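Local coordinates for protein putative mandelate racemase/muconate lactonizing enzyme (PDB 3DDM) that is of unknown function but belongs to the mandelate racemase/muconate lactonizing enzyme group of the enolase superfamily, with a capping N-terminal domain and a barrel domain, at residues Asp145-Tyr150 against His321-Val326; Tyr305-Leu310 against Gly333-Asp338. The protein carries 1 engineered substitution. All coordinates share one frame; numbering follows the deposited sequence.

Contact 1. Residues Asp145-Tyr150 against His321-Val326; sequences DRIGVY and HLLAAV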
# COMPACT_ATOMS: atom_id res chain seq x y z
N ASP A 145 33.15 -8.43 13.07
CA ASP A 145 32.43 -9.00 11.93
C ASP A 145 31.83 -10.37 12.23
O ASP A 145 31.33 -11.04 11.33
CB ASP A 145 33.38 -9.12 10.74
CG ASP A 145 34.42 -10.21 10.94
OD1 ASP A 145 34.96 -10.31 12.07
OD2 ASP A 145 34.70 -10.96 9.98
N ARG A 146 31.89 -10.80 13.48
CA ARG A 146 31.36 -12.10 13.84
C ARG A 146 29.97 -11.96 14.45
O ARG A 146 29.77 -11.20 15.39
CB ARG A 146 32.32 -12.81 14.81
CG ARG A 146 31.79 -14.13 15.38
CD ARG A 146 32.91 -15.08 15.83
NE ARG A 146 33.72 -14.58 16.95
CZ ARG A 146 33.28 -14.40 18.20
NH1 ARG A 146 32.02 -14.66 18.52
NH2 ARG A 146 34.11 -13.94 19.13
N ILE A 147 29.00 -12.69 13.89
CA ILE A 147 27.64 -12.63 14.40
C ILE A 147 26.98 -14.00 14.51
O ILE A 147 27.41 -14.96 13.88
CB ILE A 147 26.75 -11.72 13.50
CG1 ILE A 147 26.55 -12.38 12.14
CG2 ILE A 147 27.39 -10.35 13.33
CD1 ILE A 147 25.78 -11.51 11.16
N GLY A 148 25.94 -14.09 15.33
CA GLY A 148 25.22 -15.34 15.48
C GLY A 148 24.02 -15.39 14.53
O GLY A 148 23.58 -14.35 14.02
N VAL A 149 23.52 -16.59 14.27
CA VAL A 149 22.37 -16.76 13.38
C VAL A 149 21.41 -17.81 13.94
O VAL A 149 21.75 -18.53 14.89
CB VAL A 149 22.78 -17.22 11.96
CG1 VAL A 149 23.79 -16.27 11.38
CG2 VAL A 149 23.34 -18.62 12.00
N TYR A 150 20.22 -17.89 13.36
CA TYR A 150 19.23 -18.88 13.76
C TYR A 150 18.43 -19.33 12.55
O TYR A 150 18.21 -18.56 11.62
CB TYR A 150 18.30 -18.34 14.88
CG TYR A 150 17.28 -17.27 14.51
CD1 TYR A 150 17.59 -15.90 14.62
CD2 TYR A 150 16.00 -17.62 14.08
CE1 TYR A 150 16.64 -14.92 14.31
CE2 TYR A 150 15.04 -16.65 13.76
CZ TYR A 150 15.36 -15.30 13.88
OH TYR A 150 14.41 -14.35 13.57
N HIS A 321 25.50 -7.30 8.04
CA HIS A 321 26.38 -6.17 8.29
C HIS A 321 25.83 -5.23 9.34
O HIS A 321 26.58 -4.77 10.22
CB HIS A 321 26.63 -5.44 6.99
CG HIS A 321 27.65 -6.11 6.13
ND1 HIS A 321 29.00 -5.92 6.30
CD2 HIS A 321 27.51 -7.05 5.16
CE1 HIS A 321 29.66 -6.71 5.47
NE2 HIS A 321 28.78 -7.41 4.77
N LEU A 322 24.53 -4.95 9.29
CA LEU A 322 23.95 -4.07 10.27
C LEU A 322 24.08 -4.68 11.66
O LEU A 322 24.50 -4.00 12.59
CB LEU A 322 22.48 -3.78 9.95
CG LEU A 322 21.83 -2.78 10.92
CD1 LEU A 322 22.78 -1.62 11.18
CD2 LEU A 322 20.53 -2.28 10.36
N LEU A 323 23.74 -5.96 11.80
CA LEU A 323 23.85 -6.62 13.10
C LEU A 323 25.28 -6.60 13.64
O LEU A 323 25.50 -6.53 14.85
CB LEU A 323 23.38 -8.08 13.02
CG LEU A 323 23.53 -8.86 14.33
CD1 LEU A 323 22.78 -8.16 15.47
CD2 LEU A 323 23.03 -10.28 14.14
N ALA A 324 26.26 -6.68 12.75
CA ALA A 324 27.65 -6.66 13.17
C ALA A 324 27.98 -5.26 13.69
O ALA A 324 28.71 -5.11 14.67
CB ALA A 324 28.57 -7.04 12.00
N ALA A 325 27.43 -4.25 13.04
CA ALA A 325 27.66 -2.87 13.45
C ALA A 325 26.95 -2.54 14.76
O ALA A 325 27.37 -1.65 15.49
CB ALA A 325 27.21 -1.91 12.34
N VAL A 326 25.87 -3.27 15.06
CA VAL A 326 25.11 -3.06 16.30
C VAL A 326 24.99 -4.42 16.99
O VAL A 326 23.90 -5.00 17.10
CB VAL A 326 23.70 -2.52 16.02
CG1 VAL A 326 23.01 -2.16 17.33
CG2 VAL A 326 23.78 -1.30 15.11
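Ile147, near the start of strand 146-154, meets Leu323 and Ala324 on the last turn of helix 313-325. The CG2 methyl lies against Ala324, 3.7 Å from Ala324 CA and close to its CB. With chi1 at 68°, CG1 sits between the backbone N and the carbonyl carbon, while CG2 is beside the N and leads to the helix. The branched CB of Ile147 lies 4.0 Å from Leu323 CD2. In Leu323 a chi1 of 177° sets CG anti to the backbone N, and from there CD2 extends to the strand, also passing 4.1 Å from Gly148 O. Just before the strand begins, Ala324 CB comes within 4.3 Å of Asp145 CA. Alanine suits this position because a lone methyl lets the helix backbone come near the strand; the axes of strand 146-150 and helix 321-325 approach to 8.1 Å, their directions 117° apart.

Further out, Asp145 turns its carboxylate away from the helix, and OD2 accepts a hydrogen bond from Gly363 N. Ile147 is backbone-bonded to Ile360 of strand 359-361, whereas Gly148 is bonded to Leu335 in strand 334-338. On the helix, His321 ND1 is hydrogen-bonded to Trp137 N, and Leu323 also packs on Tyr305 and Pro307. An outer helix thus packs against a barrel strand, as in the TIM-like barrel of this superfamily.

Across the interface itself the chemistry is apolar, without a polar bond between the two segments: Ile147 rests between the leucine and the alanine of the helix. The contact is therefore consistent with van der Waals packing of a few apolar groups, and the strand's polar backbone groups are bonded instead to the neighbouring strands.

Contact 2. Residues Tyr305-Leu310 against Gly333-Asp338; sequences YCPHYL and GLLGVD. Engineered in segment 333-338: Gly336 (natural residue Glu).
With chi1 of Cys306 at -64°, SG lies beside its own backbone N, where it accepts a fairly straight hydrogen bond from the backbone N-H of Leu334, 3.5 Å from Leu334 N to Cys306 SG. In Leu335 the first torsion, -178°, sets CG anti to the backbone N and carries CD2 to within 3.6 Å of Pro307 O, its side chain crossing the proline's at about a right angle.

Between these side chains the backbones pair in parallel. Gly336 N donates to Pro307 O at 2.9 Å, in the carbonyl plane and on a lone pair; Gly336 O then receives Tyr309 N at 3.2 Å, the donor tilted 24° from the plane of the Gly336 carbonyl. Proline has no N-H to offer Leu334 O, so the ladder takes only its carbonyl here, consistent with the broken strand 304-309. His308 CB lies 3.6 Å from Gly336 CA, the latter an engineered residue (Glu in the natural sequence), and the imidazole leads away toward Tyr150, Glu231 and Glu258.

Beyond the pairing, Asp338 forms a salt bridge with Arg38, and Tyr309 OH is hydrogen-bonded to Glu56, both partners belonging to the N-terminal domain.

Leu335 packs on Leu316 and Leu323 of the connecting helix. Parallel strands joined through such a helix make a beta-alpha-beta crossover, the repeating unit of the TIM-like barrel of the enolase superfamily.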
# COMPACT_ATOMS: atom_id res chain seq x y z
N TYR A 305 18.14 -6.44 19.65
CA TYR A 305 17.95 -6.13 18.25
C TYR A 305 18.31 -7.41 17.49
O TYR A 305 19.49 -7.74 17.33
CB TYR A 305 18.85 -4.99 17.80
CG TYR A 305 19.04 -4.94 16.30
CD1 TYR A 305 17.94 -4.89 15.44
CD2 TYR A 305 20.31 -4.95 15.74
CE1 TYR A 305 18.10 -4.84 14.05
CE2 TYR A 305 20.49 -4.91 14.35
CZ TYR A 305 19.38 -4.85 13.51
OH TYR A 305 19.55 -4.77 12.14
N CYS A 306 17.30 -8.14 17.03
CA CYS A 306 17.53 -9.38 16.29
C CYS A 306 16.86 -9.35 14.94
O CYS A 306 15.68 -9.70 14.81
CB CYS A 306 17.00 -10.57 17.09
SG CYS A 306 17.86 -10.83 18.64
N PRO A 307 17.60 -8.93 13.90
CA PRO A 307 17.05 -8.87 12.54
C PRO A 307 16.95 -10.26 11.89
O PRO A 307 17.51 -11.24 12.38
CB PRO A 307 18.04 -7.96 11.82
CG PRO A 307 19.34 -8.32 12.45
CD PRO A 307 18.99 -8.45 13.93
N HIS A 308 16.21 -10.33 10.79
CA HIS A 308 16.06 -11.58 10.05
C HIS A 308 15.60 -11.21 8.66
O HIS A 308 14.80 -10.30 8.49
CB HIS A 308 15.04 -12.52 10.71
CG HIS A 308 13.65 -11.96 10.79
ND1 HIS A 308 12.88 -11.71 9.68
CD2 HIS A 308 12.90 -11.59 11.86
CE1 HIS A 308 11.72 -11.20 10.05
NE2 HIS A 308 11.70 -11.12 11.37
N TYR A 309 16.14 -11.90 7.66
CA TYR A 309 15.75 -11.62 6.29
C TYR A 309 15.39 -12.93 5.60
O TYR A 309 16.21 -13.86 5.52
CB TYR A 309 16.88 -10.90 5.55
CG TYR A 309 16.38 -10.29 4.27
CD1 TYR A 309 15.42 -9.29 4.30
CD2 TYR A 309 16.73 -10.84 3.04
CE1 TYR A 309 14.78 -8.86 3.13
CE2 TYR A 309 16.11 -10.41 1.87
CZ TYR A 309 15.13 -9.43 1.93
OH TYR A 309 14.44 -9.08 0.80
N LEU A 310 14.16 -13.02 5.10
CA LEU A 310 13.71 -14.23 4.42
C LEU A 310 13.67 -14.05 2.89
O LEU A 310 13.00 -14.79 2.18
CB LEU A 310 12.33 -14.67 4.94
CG LEU A 310 11.98 -14.87 6.43
CD1 LEU A 310 13.16 -15.47 7.20
CD2 LEU A 310 11.59 -13.54 7.04
N GLY A 333 22.78 -10.12 19.67
CA GLY A 333 21.79 -10.15 18.61
C GLY A 333 21.96 -11.34 17.70
O GLY A 333 23.07 -11.80 17.46
N LEU A 334 20.85 -11.86 17.17
CA LEU A 334 20.92 -13.01 16.27
C LEU A 334 20.25 -12.69 14.95
O LEU A 334 19.15 -12.14 14.92
CB LEU A 334 20.26 -14.23 16.91
CG LEU A 334 20.91 -14.76 18.20
CD1 LEU A 334 20.43 -16.16 18.47
CD2 LEU A 334 22.42 -14.76 18.05
N LEU A 335 20.94 -13.02 13.86
CA LEU A 335 20.42 -12.78 12.52
C LEU A 335 19.69 -14.04 12.09
O LEU A 335 20.24 -15.14 12.17
CB LEU A 335 21.58 -12.47 11.58
CG LEU A 335 21.37 -12.13 10.09
CD1 LEU A 335 21.50 -13.38 9.27
CD2 LEU A 335 20.03 -11.46 9.88
N GLY A 336 18.43 -13.88 11.67
CA GLY A 336 17.63 -15.01 11.25
C GLY A 336 17.80 -15.32 9.78
O GLY A 336 17.74 -14.42 8.94
N VAL A 337 18.01 -16.59 9.47
CA VAL A 337 18.19 -17.02 8.09
C VAL A 337 17.08 -17.99 7.73
O VAL A 337 16.76 -18.90 8.51
CB VAL A 337 19.57 -17.73 7.92
CG1 VAL A 337 19.82 -18.03 6.45
CG2 VAL A 337 20.68 -16.86 8.49
N ASP A 338 16.48 -17.78 6.55
CA ASP A 338 15.40 -18.64 6.05
C ASP A 338 15.81 -20.11 6.14
O ASP A 338 16.84 -20.51 5.61
CB ASP A 338 15.10 -18.29 4.59
CG ASP A 338 13.74 -18.78 4.14
OD1 ASP A 338 13.25 -19.80 4.68
OD2 ASP A 338 13.17 -18.15 3.23

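Overall arrangement
From the N terminus, the chain first completes the three-stranded antiparallel sheet and helices, then enters the barrel with strand 146-154, the first partner in contact 1. It runs through most of the barrel to strand 304-309, where contact 2 begins, then helix 313-325 closes the 170-residue loop of contact 1. Strand 334-338 follows and closes the much shorter, 22-residue loop of contact 2. Because the segments alternate, the two contacts cross and neither nests in the other. Their centres lie about 9 Å apart. Strand 334-338 lies between strands 146-154 and 304-309, so together they tie the barrel's first and last parallel strands to an outer helix.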